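Local coordinates for hypothetical protein PSPTO5229 (Pseudomonas syringae pv. tomato str. DC3000, PDB 2EVE), which is of unknown function but carries an EVE domain, related to the PUA and ASCH folds, and so may bind nucleic acid, at residues N31-N36 with S130-M135; A60-I65 with D103-V108; Y70-A75 with W94-I99. All coordinates share one frame; numbering follows the deposited sequence.

Overall arrangement
After strand 3-8, helix 15-21 and strand 23-26, the chain enters helix 32-40, whose first turn meets residues 130-135, 94 residues further on; interaction 1 closes this longest loop. Within it lie strands 58-71 and 95-110, which pair antiparallel and supply both other contacts. Interaction 2 joins residues 60-65 to 103-108 at one end of the pair, and interaction 3, nested inside it, joins 70-75 to 94-99 at the other, their centres about 22 Å apart. Interaction 1 ties the helix to edge strand 134-137 of the same mixed sheet. Trp94 of interaction 3 packs against Asn31, Tyr32 and Arg35, linking the strand pair to the helix start.

Interaction 1. Residues N31-N36 with S130-M135; sequences NYQARN and SRLSVM
Ala34 and Leu132 bury nearly equal areas here, and between them they set the closeness of helix 32-40 to the chain entering strand 134-137. Leu132 reaches across with one methyl: CD1 lies 3.6 Å from Ala34 N and 3.9 Å from Ala34 CB. The same methyl meets Gln33, the two side chains crossing at about a right angle, and Leu132 CD1 touches Gln33 CG at 3.6 Å. With CG anti to the backbone N (chi1 -180°) and the chain extended beyond it, Gln33 passes across this methyl, meeting it with CB, CG, CD and also the amide oxygen OE1, although the residue itself is exposed. A branched aliphatic suits position 132 because a single methyl can fill the angle between the helix backbone and this glutamine; Phe37, further along the helix, also packs on Leu132.

The first turn of the helix is fixed by an N-cap. Asn31 OD1 accepts from Ala34 N at 2.9 Å, the donor tilted 23° from the carbonyl plane. Asparagine suits this place, being short enough to fold back onto the turn it starts. So capped, the helix packs on edge strand 134-137 of the EVE domain's mixed sheet, beside strand 3-8, where Ser133 bonds to the backbone of Lys7, a residue of the tris-hydroxymethyl-methyl-ammonium pocket.

Beyond Leu132, the small CB of Ala34 lets the strand approach closely. Val134 CB lies 3.9 Å from Ala34 CB and 3.6 Å from Ala34 O. Val134 also touches Met6 and Phe37, its side chain packing from the edge strand onto the helix; beta-branching suits a strand position. Ser133 OG lies 3.7 Å from Ala34 CB, while the hydroxyl hydrogen-bonds to a bound morpholinopropane sulfonic acid, probably from the crystallisation liquor.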
ATOM      1  N   ASN A  31       0.269   7.854   9.109  1.00  7.59           N
ATOM      2  CA  ASN A  31       1.018   7.198  10.172  1.00  9.83           C
ATOM      3  C   ASN A  31       2.460   7.559   9.827  1.00 10.32           C
ATOM      4  O   ASN A  31       2.880   7.390   8.682  1.00  8.47           O
ATOM      5  CB  ASN A  31       0.778   5.685  10.105  1.00 11.21           C
ATOM      6  CG  ASN A  31       1.696   4.899  11.015  1.00 11.80           C
ATOM      7  OD1 ASN A  31       2.894   4.813  10.775  1.00 10.81           O
ATOM      8  ND2 ASN A  31       1.133   4.319  12.069  1.00 13.46           N
ATOM      9  N   TYR A  32       3.213   8.076  10.793  1.00  8.94           N
ATOM     10  CA  TYR A  32       4.586   8.486  10.515  1.00  9.09           C
ATOM     11  C   TYR A  32       5.511   7.370  10.047  1.00  7.68           C
ATOM     12  O   TYR A  32       6.329   7.580   9.154  1.00  8.30           O
ATOM     13  CB  TYR A  32       5.177   9.193  11.736  1.00  9.85           C
ATOM     14  CG  TYR A  32       4.580  10.561  11.960  1.00 12.18           C
ATOM     15  CD1 TYR A  32       4.783  11.590  11.037  1.00 13.87           C
ATOM     16  CD2 TYR A  32       3.787  10.822  13.077  1.00 14.81           C
ATOM     17  CE1 TYR A  32       4.209  12.846  11.222  1.00 17.52           C
ATOM     18  CE2 TYR A  32       3.208  12.075  13.269  1.00 17.94           C
ATOM     19  CZ  TYR A  32       3.422  13.079  12.340  1.00 18.01           C
ATOM     20  OH  TYR A  32       2.845  14.315  12.530  1.00 22.53           O
ATOM     21  N   GLN A  33       5.383   6.188  10.639  1.00  8.54           N
ATOM     22  CA  GLN A  33       6.227   5.064  10.243  1.00  8.91           C
ATOM     23  C   GLN A  33       5.908   4.666   8.799  1.00  8.35           C
ATOM     24  O   GLN A  33       6.812   4.402   7.998  1.00  8.09           O
ATOM     25  CB  GLN A  33       6.009   3.875  11.187  1.00 10.83           C
ATOM     26  CG  GLN A  33       6.851   2.642  10.858  1.00 13.36           C
ATOM     27  CD  GLN A  33       6.688   1.537  11.890  1.00 15.76           C
ATOM     28  OE1 GLN A  33       5.596   1.325  12.421  1.00 15.29           O
ATOM     29  NE2 GLN A  33       7.771   0.814  12.163  1.00 15.93           N
ATOM     30  N   ALA A  34       4.617   4.639   8.469  1.00  8.22           N
ATOM     31  CA  ALA A  34       4.167   4.292   7.125  1.00  7.81           C
ATOM     32  C   ALA A  34       4.628   5.368   6.144  1.00  8.27           C
ATOM     33  O   ALA A  34       5.095   5.063   5.041  1.00  6.55           O
ATOM     34  CB  ALA A  34       2.639   4.162   7.098  1.00  7.12           C
ATOM     35  N   ARG A  35       4.497   6.627   6.553  1.00  7.18           N
ATOM     36  CA  ARG A  35       4.912   7.754   5.722  1.00  7.59           C
ATOM     37  C   ARG A  35       6.398   7.666   5.433  1.00  8.30           C
ATOM     38  O   ARG A  35       6.836   7.863   4.300  1.00  7.43           O
ATOM     39  CB  ARG A  35       4.647   9.094   6.422  1.00  7.35           C
ATOM     40  CG  ARG A  35       5.185  10.302   5.642  1.00  7.53           C
ATOM     41  CD  ARG A  35       5.423  11.527   6.527  1.00  9.55           C
ATOM     42  NE  ARG A  35       6.586  11.356   7.398  1.00  9.38           N
ATOM     43  CZ  ARG A  35       7.089  12.315   8.173  1.00  8.38           C
ATOM     44  NH1 ARG A  35       6.530  13.521   8.191  1.00  9.91           N
ATOM     45  NH2 ARG A  35       8.151  12.072   8.929  1.00  9.13           N
ATOM     46  N   ASN A  36       7.181   7.378   6.466  1.00  7.73           N
ATOM     47  CA  ASN A  36       8.619   7.304   6.277  1.00  6.95           C
ATOM     48  C   ASN A  36       9.003   6.213   5.286  1.00  7.31           C
ATOM     49  O   ASN A  36       9.894   6.419   4.460  1.00  7.34           O
ATOM     50  CB  ASN A  36       9.320   7.136   7.625  1.00  8.51           C
ATOM     51  CG  ASN A  36       9.261   8.406   8.463  1.00  7.26           C
ATOM     52  OD1 ASN A  36       9.036   9.498   7.933  1.00  8.27           O
ATOM     53  ND2 ASN A  36       9.481   8.273   9.767  1.00  8.82           N
ATOM     54  N   SER A 130       0.294  -5.158  14.954  1.00 26.22           N
ATOM     55  CA  SER A 130       0.778  -4.308  13.876  1.00 25.94           C
ATOM     56  C   SER A 130      -0.352  -3.542  13.204  1.00 25.73           C
ATOM     57  O   SER A 130      -1.391  -4.109  12.863  1.00 26.50           O
ATOM     58  CB  SER A 130       1.521  -5.140  12.828  1.00 25.68           C
ATOM     59  OG  SER A 130       1.974  -4.316  11.766  1.00 25.01           O
ATOM     60  N   ARG A 131      -0.138  -2.244  13.019  1.00 25.19           N
ATOM     61  CA  ARG A 131      -1.121  -1.383  12.376  1.00 24.70           C
ATOM     62  C   ARG A 131      -0.450  -0.525  11.308  1.00 23.33           C
ATOM     63  O   ARG A 131      -0.894   0.584  11.007  1.00 23.61           O
ATOM     64  CB  ARG A 131      -1.809  -0.505  13.423  1.00 27.60           C
ATOM     65  CG  ARG A 131      -2.864  -1.250  14.234  1.00 30.18           C
ATOM     66  CD  ARG A 131      -3.349  -0.424  15.413  1.00 32.53           C
ATOM     67  NE  ARG A 131      -4.585  -0.946  15.998  1.00 35.89           N
ATOM     68  CZ  ARG A 131      -4.743  -2.181  16.465  1.00 37.08           C
ATOM     69  NH1 ARG A 131      -5.909  -2.550  16.981  1.00 38.03           N
ATOM     70  NH2 ARG A 131      -3.742  -3.051  16.415  1.00 37.90           N
ATOM     71  N   LEU A 132       0.625  -1.060  10.739  1.00 20.40           N
ATOM     72  CA  LEU A 132       1.379  -0.383   9.689  1.00 17.07           C
ATOM     73  C   LEU A 132       0.680  -0.637   8.352  1.00 15.97           C
ATOM     74  O   LEU A 132       0.422  -1.786   7.993  1.00 16.36           O
ATOM     75  CB  LEU A 132       2.810  -0.928   9.655  1.00 17.68           C
ATOM     76  CG  LEU A 132       3.828  -0.238   8.749  1.00 17.47           C
ATOM     77  CD1 LEU A 132       4.029   1.207   9.199  1.00 15.98           C
ATOM     78  CD2 LEU A 132       5.150  -0.997   8.805  1.00 17.08           C
ATOM     79  N   SER A 133       0.378   0.437   7.623  1.00 13.70           N
ATOM     80  CA  SER A 133      -0.309   0.343   6.333  1.00 12.61           C
ATOM     81  C   SER A 133       0.630   0.331   5.126  1.00 12.70           C
ATOM     82  O   SER A 133       0.217  -0.008   4.016  1.00 12.85           O
ATOM     83  CB  SER A 133      -1.303   1.497   6.188  1.00 13.20           C
ATOM     84  OG  SER A 133      -0.641   2.745   6.280  1.00 14.24           O
ATOM     85  N   VAL A 134       1.881   0.730   5.342  1.00 11.03           N
ATOM     86  CA  VAL A 134       2.898   0.736   4.288  1.00 10.35           C
ATOM     87  C   VAL A 134       4.117   0.064   4.907  1.00 10.10           C
ATOM     88  O   VAL A 134       4.597   0.482   5.964  1.00 11.02           O
ATOM     89  CB  VAL A 134       3.267   2.166   3.834  1.00 11.20           C
ATOM     90  CG1 VAL A 134       4.324   2.101   2.743  1.00 10.11           C
ATOM     91  CG2 VAL A 134       2.025   2.891   3.322  1.00 11.82           C
HETATM   92  N   MSE A 135       4.625  -0.972   4.248  1.00  9.79           N
HETATM   93  CA  MSE A 135       5.745  -1.725   4.794  1.00  9.10           C
HETATM   94  C   MSE A 135       6.667  -2.302   3.738  1.00  9.61           C
HETATM   95  O   MSE A 135       6.270  -2.514   2.592  1.00  9.87           O
HETATM   96  CB  MSE A 135       5.204  -2.897   5.604  1.00 10.75           C
HETATM   97  CG  MSE A 135       4.461  -3.902   4.720  1.00 11.78           C
HETATM   98 SE   MSE A 135       3.475  -5.250   5.684  1.00 19.85          SE
HETATM   99  CE  MSE A 135       2.079  -4.088   6.328  1.00 14.33           C
TER

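Interaction 2. Residues A60-I65 with D103-V108; sequences AGIGKI and DIFKNV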
ATOM      1  N   ALA A  60      -4.426  -8.482  -3.219  1.00 10.46           N
ATOM      2  CA  ALA A  60      -5.263  -8.570  -4.412  1.00 11.03           C
ATOM      3  C   ALA A  60      -4.550  -8.347  -5.738  1.00 11.26           C
ATOM      4  O   ALA A  60      -5.121  -8.603  -6.802  1.00 11.84           O
ATOM      5  CB  ALA A  60      -6.416  -7.591  -4.288  1.00 11.66           C
ATOM      6  N   GLY A  61      -3.315  -7.867  -5.680  1.00 11.18           N
ATOM      7  CA  GLY A  61      -2.576  -7.624  -6.902  1.00 10.41           C
ATOM      8  C   GLY A  61      -1.236  -6.963  -6.666  1.00 11.27           C
ATOM      9  O   GLY A  61      -0.733  -6.923  -5.540  1.00 11.60           O
ATOM     10  N   ILE A  62      -0.670  -6.431  -7.743  1.00  9.74           N
ATOM     11  CA  ILE A  62       0.632  -5.783  -7.708  1.00  9.80           C
ATOM     12  C   ILE A  62       0.600  -4.425  -8.401  1.00 10.63           C
ATOM     13  O   ILE A  62      -0.069  -4.249  -9.421  1.00 10.12           O
ATOM     14  CB  ILE A  62       1.684  -6.662  -8.414  1.00 10.53           C
ATOM     15  CG1 ILE A  62       1.741  -8.033  -7.739  1.00 10.85           C
ATOM     16  CG2 ILE A  62       3.044  -5.984  -8.385  1.00  8.86           C
ATOM     17  CD1 ILE A  62       2.638  -9.027  -8.466  1.00 11.86           C
ATOM     18  N   GLY A  63       1.327  -3.466  -7.834  1.00 10.85           N
ATOM     19  CA  GLY A  63       1.412  -2.138  -8.414  1.00  9.79           C
ATOM     20  C   GLY A  63       2.873  -1.730  -8.460  1.00  9.35           C
ATOM     21  O   GLY A  63       3.728  -2.453  -7.954  1.00 10.01           O
ATOM     22  N   LYS A  64       3.171  -0.588  -9.069  1.00 10.18           N
ATOM     23  CA  LYS A  64       4.548  -0.113  -9.144  1.00 10.11           C
ATOM     24  C   LYS A  64       4.581   1.381  -8.863  1.00 10.00           C
ATOM     25  O   LYS A  64       3.574   2.074  -9.009  1.00 10.77           O
ATOM     26  CB  LYS A  64       5.146  -0.395 -10.528  1.00 10.82           C
ATOM     27  CG  LYS A  64       4.493   0.378 -11.664  1.00 13.56           C
ATOM     28  CD  LYS A  64       5.065  -0.052 -13.007  1.00 16.01           C
ATOM     29  CE  LYS A  64       4.420   0.707 -14.152  1.00 20.45           C
ATOM     30  NZ  LYS A  64       4.931   0.241 -15.470  1.00 22.61           N
ATOM     31  N   ILE A  65       5.740   1.877  -8.454  1.00  9.64           N
ATOM     32  CA  ILE A  65       5.872   3.296  -8.160  1.00 10.09           C
ATOM     33  C   ILE A  65       6.273   4.045  -9.426  1.00 10.01           C
ATOM     34  O   ILE A  65       7.288   3.734 -10.042  1.00 11.04           O
ATOM     35  CB  ILE A  65       6.934   3.528  -7.070  1.00 10.78           C
ATOM     36  CG1 ILE A  65       6.572   2.719  -5.816  1.00 12.47           C
ATOM     37  CG2 ILE A  65       7.058   5.015  -6.768  1.00 12.76           C
ATOM     38  CD1 ILE A  65       5.153   2.943  -5.305  1.00 13.03           C
ATOM     39  N   ASP A 103      -0.364  -5.937 -11.947  1.00 12.06           N
ATOM     40  CA  ASP A 103      -1.121  -7.173 -12.109  1.00 13.28           C
ATOM     41  C   ASP A 103      -2.267  -7.302 -11.116  1.00 12.31           C
ATOM     42  O   ASP A 103      -2.260  -6.689 -10.048  1.00 12.76           O
ATOM     43  CB  ASP A 103      -0.166  -8.373 -11.986  1.00 14.54           C
ATOM     44  CG  ASP A 103      -0.779  -9.675 -12.481  1.00 19.77           C
ATOM     45  OD1 ASP A 103      -1.668  -9.632 -13.357  1.00 22.77           O
ATOM     46  OD2 ASP A 103      -0.354 -10.749 -12.004  1.00 22.49           O
ATOM     47  N   ILE A 104      -3.272  -8.087 -11.490  1.00 12.60           N
ATOM     48  CA  ILE A 104      -4.414  -8.314 -10.622  1.00 13.01           C
ATOM     49  C   ILE A 104      -4.576  -9.823 -10.475  1.00 15.32           C
ATOM     50  O   ILE A 104      -4.516 -10.565 -11.457  1.00 16.00           O
ATOM     51  CB  ILE A 104      -5.703  -7.677 -11.200  1.00 14.33           C
ATOM     52  CG1 ILE A 104      -6.880  -7.956 -10.268  1.00 15.28           C
ATOM     53  CG2 ILE A 104      -5.955  -8.185 -12.614  1.00 15.49           C
ATOM     54  CD1 ILE A 104      -8.158  -7.251 -10.665  1.00 17.32           C
ATOM     55  N   PHE A 105      -4.748 -10.274  -9.239  1.00 15.05           N
ATOM     56  CA  PHE A 105      -4.893 -11.695  -8.957  1.00 16.46           C
ATOM     57  C   PHE A 105      -6.315 -12.183  -9.207  1.00 18.59           C
ATOM     58  O   PHE A 105      -7.286 -11.475  -8.936  1.00 18.08           O
ATOM     59  CB  PHE A 105      -4.511 -11.990  -7.500  1.00 15.77           C
ATOM     60  CG  PHE A 105      -3.066 -11.702  -7.162  1.00 14.91           C
ATOM     61  CD1 PHE A 105      -2.148 -11.346  -8.145  1.00 15.70           C
ATOM     62  CD2 PHE A 105      -2.621 -11.809  -5.846  1.00 16.73           C
ATOM     63  CE1 PHE A 105      -0.808 -11.108  -7.824  1.00 17.74           C
ATOM     64  CE2 PHE A 105      -1.287 -11.574  -5.515  1.00 17.85           C
ATOM     65  CZ  PHE A 105      -0.379 -11.222  -6.505  1.00 16.61           C
ATOM     66  N   LYS A 106      -6.433 -13.399  -9.728  1.00 21.57           N
ATOM     67  CA  LYS A 106      -7.740 -13.984  -9.984  1.00 24.10           C
ATOM     68  C   LYS A 106      -8.368 -14.279  -8.627  1.00 23.11           C
ATOM     69  O   LYS A 106      -9.579 -14.161  -8.445  1.00 25.12           O
ATOM     70  CB  LYS A 106      -7.598 -15.282 -10.783  1.00 26.91           C
ATOM     71  CG  LYS A 106      -8.925 -15.974 -11.083  1.00 31.69           C
ATOM     72  CD  LYS A 106      -8.725 -17.310 -11.790  1.00 34.53           C
ATOM     73  CE  LYS A 106      -8.087 -17.141 -13.163  1.00 37.22           C
ATOM     74  NZ  LYS A 106      -7.927 -18.448 -13.869  1.00 38.16           N
ATOM     75  N   ASN A 107      -7.522 -14.656  -7.675  1.00 21.99           N
ATOM     76  CA  ASN A 107      -7.970 -14.971  -6.329  1.00 22.06           C
ATOM     77  C   ASN A 107      -7.128 -14.225  -5.298  1.00 20.95           C
ATOM     78  O   ASN A 107      -5.898 -14.272  -5.331  1.00 20.99           O
ATOM     79  CB  ASN A 107      -7.871 -16.481  -6.089  1.00 23.08           C
ATOM     80  CG  ASN A 107      -8.826 -17.273  -6.963  1.00 23.84           C
ATOM     81  OD1 ASN A 107     -10.044 -17.164  -6.827  1.00 25.65           O
ATOM     82  ND2 ASN A 107      -8.276 -18.071  -7.871  1.00 26.09           N
ATOM     83  N   VAL A 108      -7.796 -13.527  -4.389  1.00 19.50           N
ATOM     84  CA  VAL A 108      -7.100 -12.778  -3.355  1.00 18.53           C
ATOM     85  C   VAL A 108      -6.387 -13.729  -2.393  1.00 17.82           C
ATOM     86  O   VAL A 108      -6.896 -14.807  -2.081  1.00 16.81           O
ATOM     87  CB  VAL A 108      -8.094 -11.891  -2.558  1.00 18.76           C
ATOM     88  CG1 VAL A 108      -7.396 -11.254  -1.367  1.00 17.48           C
ATOM     89  CG2 VAL A 108      -8.668 -10.810  -3.469  1.00 18.67           C
TER
HETATM   90  O   HOH W   1      -7.704  -9.513  -6.979  1.00 19.12           O
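The ring of Phe105 lies flat over the backbone of Gly61, whose CA stands 3.9 Å from the ring centroid and only 10° off the ring normal, a CH-pi contact over the face. Glycine fits this place twice over: its bare CA packs on the ring, and the lack of a side chain lets the strands close up, with Gly61 CA 3.3 Å from Asp103 O and 4.2 Å from Ile104 CA in a non-hydrogen-bonded pair. The ring gets there because Phe105 CG is anti to its carbonyl carbon (chi1 -64°), which brings it back over the neighbouring strand.

Ile62 meets the same ring obliquely, its CG1 lying 4.0 Å from Phe105 CE1. Trp142 and Leu146 of helix 139-149 also pack on Ile62, so this aliphatic side chain joins the sheet to the C-terminal helix. Asp103 pairs with Ile62 on this face, but its carboxylate turns to a salt bridge with Arg149 of that helix, a polar end suited to its partly exposed position.

Main-chain bonds hold the side chains in this relation. Ile62 and Asp103 bond to each other in both directions, and Phe105 N donates to Ala60 O at 3.0 Å. The same carbonyl also receives a water, which donates to Phe105 O as well and bridges the strands where direct pairing gives way to the corner at Lys106 and Asn107. Past that corner Val108 returns, placing CG2 4.0 Å from the small CB of Ala60.

Ala60 and Gly61 both face Phe49, a classic beta bulge between strands 58-71 and 46-51; on its other edge strand 58-71 keeps its antiparallel ladder with strand 95-110, within the mixed sheet of the PUA-related EVE domain.

Interaction 3. Residues Y70-A75 with W94-I99; sequences YPDPTA and WSALDI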
ATOM      1  N   TYR A  70       5.769  13.141  -2.680  1.00 10.05           N
ATOM      2  CA  TYR A  70       5.609  14.579  -2.754  1.00 10.34           C
ATOM      3  C   TYR A  70       4.543  14.969  -1.733  1.00 10.77           C
ATOM      4  O   TYR A  70       3.775  14.121  -1.282  1.00 10.13           O
ATOM      5  CB  TYR A  70       5.218  14.996  -4.177  1.00  9.16           C
ATOM      6  CG  TYR A  70       3.978  14.337  -4.733  1.00 10.62           C
ATOM      7  CD1 TYR A  70       2.720  14.879  -4.498  1.00 11.48           C
ATOM      8  CD2 TYR A  70       4.067  13.201  -5.537  1.00 10.73           C
ATOM      9  CE1 TYR A  70       1.579  14.318  -5.052  1.00 12.31           C
ATOM     10  CE2 TYR A  70       2.928  12.625  -6.098  1.00 10.18           C
ATOM     11  CZ  TYR A  70       1.687  13.192  -5.853  1.00 11.65           C
ATOM     12  OH  TYR A  70       0.555  12.666  -6.427  1.00 13.23           O
ATOM     13  N   PRO A  71       4.494  16.250  -1.335  1.00 11.56           N
ATOM     14  CA  PRO A  71       3.495  16.686  -0.351  1.00 11.21           C
ATOM     15  C   PRO A  71       2.084  16.249  -0.730  1.00 10.55           C
ATOM     16  O   PRO A  71       1.622  16.505  -1.841  1.00 11.14           O
ATOM     17  CB  PRO A  71       3.670  18.202  -0.339  1.00 11.55           C
ATOM     18  CG  PRO A  71       5.143  18.352  -0.609  1.00  9.43           C
ATOM     19  CD  PRO A  71       5.364  17.370  -1.733  1.00  9.52           C
ATOM     20  N   ASP A  72       1.414  15.583   0.208  1.00 10.44           N
ATOM     21  CA  ASP A  72       0.066  15.061   0.004  1.00  9.75           C
ATOM     22  C   ASP A  72      -0.977  16.171  -0.074  1.00 10.24           C
ATOM     23  O   ASP A  72      -1.306  16.794   0.930  1.00 10.27           O
ATOM     24  CB  ASP A  72      -0.282  14.095   1.143  1.00  8.35           C
ATOM     25  CG  ASP A  72      -1.572  13.343   0.899  1.00  9.64           C
ATOM     26  OD1 ASP A  72      -1.869  12.418   1.686  1.00  9.67           O
ATOM     27  OD2 ASP A  72      -2.291  13.676  -0.070  1.00  8.88           O
ATOM     28  N   PRO A  73      -1.522  16.422  -1.274  1.00 10.76           N
ATOM     29  CA  PRO A  73      -2.529  17.474  -1.445  1.00 11.57           C
ATOM     30  C   PRO A  73      -3.810  17.282  -0.632  1.00 12.02           C
ATOM     31  O   PRO A  73      -4.500  18.258  -0.333  1.00 13.44           O
ATOM     32  CB  PRO A  73      -2.789  17.461  -2.951  1.00 13.70           C
ATOM     33  CG  PRO A  73      -2.560  16.028  -3.320  1.00 15.08           C
ATOM     34  CD  PRO A  73      -1.311  15.684  -2.533  1.00 10.87           C
ATOM     35  N   THR A  74      -4.132  16.042  -0.272  1.00 11.64           N
ATOM     36  CA  THR A  74      -5.350  15.798   0.498  1.00 10.77           C
ATOM     37  C   THR A  74      -5.286  16.377   1.909  1.00 11.66           C
ATOM     38  O   THR A  74      -6.316  16.696   2.496  1.00 11.92           O
ATOM     39  CB  THR A  74      -5.693  14.287   0.592  1.00 12.39           C
ATOM     40  OG1 THR A  74      -4.651  13.583   1.281  1.00 10.69           O
ATOM     41  CG2 THR A  74      -5.883  13.699  -0.800  1.00 12.39           C
ATOM     42  N   ALA A  75      -4.082  16.522   2.454  1.00 11.72           N
ATOM     43  CA  ALA A  75      -3.932  17.067   3.799  1.00 12.00           C
ATOM     44  C   ALA A  75      -4.425  18.507   3.870  1.00 13.27           C
ATOM     45  O   ALA A  75      -4.894  18.960   4.912  1.00 13.40           O
ATOM     46  CB  ALA A  75      -2.472  16.999   4.235  1.00 12.65           C
ATOM     47  N   TRP A  94       2.677  15.276   5.567  1.00 10.10           N
ATOM     48  CA  TRP A  94       2.353  14.060   4.832  1.00  9.19           C
ATOM     49  C   TRP A  94       2.790  14.009   3.378  1.00  8.62           C
ATOM     50  O   TRP A  94       2.903  15.036   2.707  1.00  9.04           O
ATOM     51  CB  TRP A  94       0.850  13.811   4.933  1.00  9.71           C
ATOM     52  CG  TRP A  94       0.381  13.838   6.348  1.00  8.23           C
ATOM     53  CD1 TRP A  94      -0.464  14.749   6.918  1.00  9.12           C
ATOM     54  CD2 TRP A  94       0.751  12.927   7.387  1.00  8.77           C
ATOM     55  NE1 TRP A  94      -0.642  14.459   8.252  1.00  9.20           N
ATOM     56  CE2 TRP A  94       0.098  13.348   8.566  1.00  9.37           C
ATOM     57  CE3 TRP A  94       1.582  11.798   7.437  1.00  8.33           C
ATOM     58  CZ2 TRP A  94       0.240  12.674   9.782  1.00  9.73           C
ATOM     59  CZ3 TRP A  94       1.725  11.126   8.651  1.00 10.74           C
ATOM     60  CH2 TRP A  94       1.058  11.570   9.807  1.00 10.05           C
ATOM     61  N   SER A  95       3.013  12.791   2.897  1.00  8.65           N
ATOM     62  CA  SER A  95       3.457  12.565   1.527  1.00  7.83           C
ATOM     63  C   SER A  95       2.606  11.553   0.781  1.00  7.36           C
ATOM     64  O   SER A  95       2.144  10.564   1.349  1.00  9.06           O
ATOM     65  CB  SER A  95       4.907  12.072   1.523  1.00  8.24           C
ATOM     66  OG  SER A  95       5.769  12.995   2.163  1.00  9.93           O
ATOM     67  N   ALA A  96       2.412  11.814  -0.506  1.00  8.14           N
ATOM     68  CA  ALA A  96       1.664  10.925  -1.376  1.00  7.62           C
ATOM     69  C   ALA A  96       2.631  10.573  -2.492  1.00  8.84           C
ATOM     70  O   ALA A  96       3.750  11.084  -2.537  1.00  9.31           O
ATOM     71  CB  ALA A  96       0.450  11.643  -1.950  1.00  8.50           C
ATOM     72  N   LEU A  97       2.215   9.689  -3.385  1.00 10.22           N
ATOM     73  CA  LEU A  97       3.053   9.338  -4.516  1.00 10.96           C
ATOM     74  C   LEU A  97       2.167   8.756  -5.596  1.00 12.43           C
ATOM     75  O   LEU A  97       1.006   8.452  -5.348  1.00 12.55           O
ATOM     76  CB  LEU A  97       4.161   8.360  -4.100  1.00 16.78           C
ATOM     77  CG  LEU A  97       3.849   7.100  -3.287  1.00 17.52           C
ATOM     78  CD1 LEU A  97       3.029   6.122  -4.108  1.00 23.01           C
ATOM     79  CD2 LEU A  97       5.170   6.469  -2.866  1.00 20.52           C
ATOM     80  N   ASP A  98       2.698   8.638  -6.806  1.00  9.97           N
ATOM     81  CA  ASP A  98       1.909   8.085  -7.892  1.00 10.04           C
ATOM     82  C   ASP A  98       2.297   6.639  -8.135  1.00 10.08           C
ATOM     83  O   ASP A  98       3.480   6.291  -8.117  1.00 10.22           O
ATOM     84  CB  ASP A  98       2.107   8.887  -9.181  1.00 11.39           C
ATOM     85  CG  ASP A  98       1.681  10.336  -9.045  1.00 14.06           C
ATOM     86  OD1 ASP A  98       0.749  10.625  -8.264  1.00 17.70           O
ATOM     87  OD2 ASP A  98       2.278  11.187  -9.736  1.00 18.02           O
ATOM     88  N   ILE A  99       1.291   5.802  -8.361  1.00  9.84           N
ATOM     89  CA  ILE A  99       1.511   4.385  -8.608  1.00 10.17           C
ATOM     90  C   ILE A  99       0.910   3.953  -9.941  1.00 10.46           C
ATOM     91  O   ILE A  99       0.064   4.641 -10.510  1.00 10.72           O
ATOM     92  CB  ILE A  99       0.878   3.514  -7.510  1.00 10.99           C
ATOM     93  CG1 ILE A  99      -0.641   3.715  -7.495  1.00 16.86           C
ATOM     94  CG2 ILE A  99       1.477   3.871  -6.154  1.00 12.43           C
ATOM     95  CD1 ILE A  99      -1.403   2.549  -6.922  1.00 19.69           C
TER
HETATM   96  O   HOH W   2      -0.444   9.950   1.711  1.00  8.55           O
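Tyr70 lies alongside the strand of Ala96, Leu97 and Asp98, and its hydroxyl donates to Asp98 OD1 at 2.8 Å. The carboxylate oxygen sits at the ring's edge and is met on its syn side, though 33° out of the carboxylate plane. A chi1 of 56° puts CG between the backbone N and the carbonyl carbon, which lays the ring over the partner strand; Ala96 O stands over one face, offset toward the rim. The small Ala96 CB packs on Tyr70 CE1 at 4.2 Å and also on the Asp72 carboxylate. Tyr70 and Ala96 exchange two backbone bonds, Ala96 N to Tyr70 O being 2.8 Å.

Equally buried, Asp72 N bonds to Trp94 O at 3.0 Å, water joins Asp72 OD1 to Ser95 O, and Arg30 forms a salt bridge with that carboxylate. Ala75 CB meets the edge of the Trp94 indole, 4.0 Å from CD1.

The prolines make the looser, solvent side: exposed Pro71 points away, its side chain diverging from that of Ser95 in a non-hydrogen-bonded pair, and Pro73 is partly exposed.

Asp72 OD2 accepts from both Thr74 N and Thr74 OG1 on one face of its plane, and so the chain leaves the antiparallel strand pair through an Asx turn.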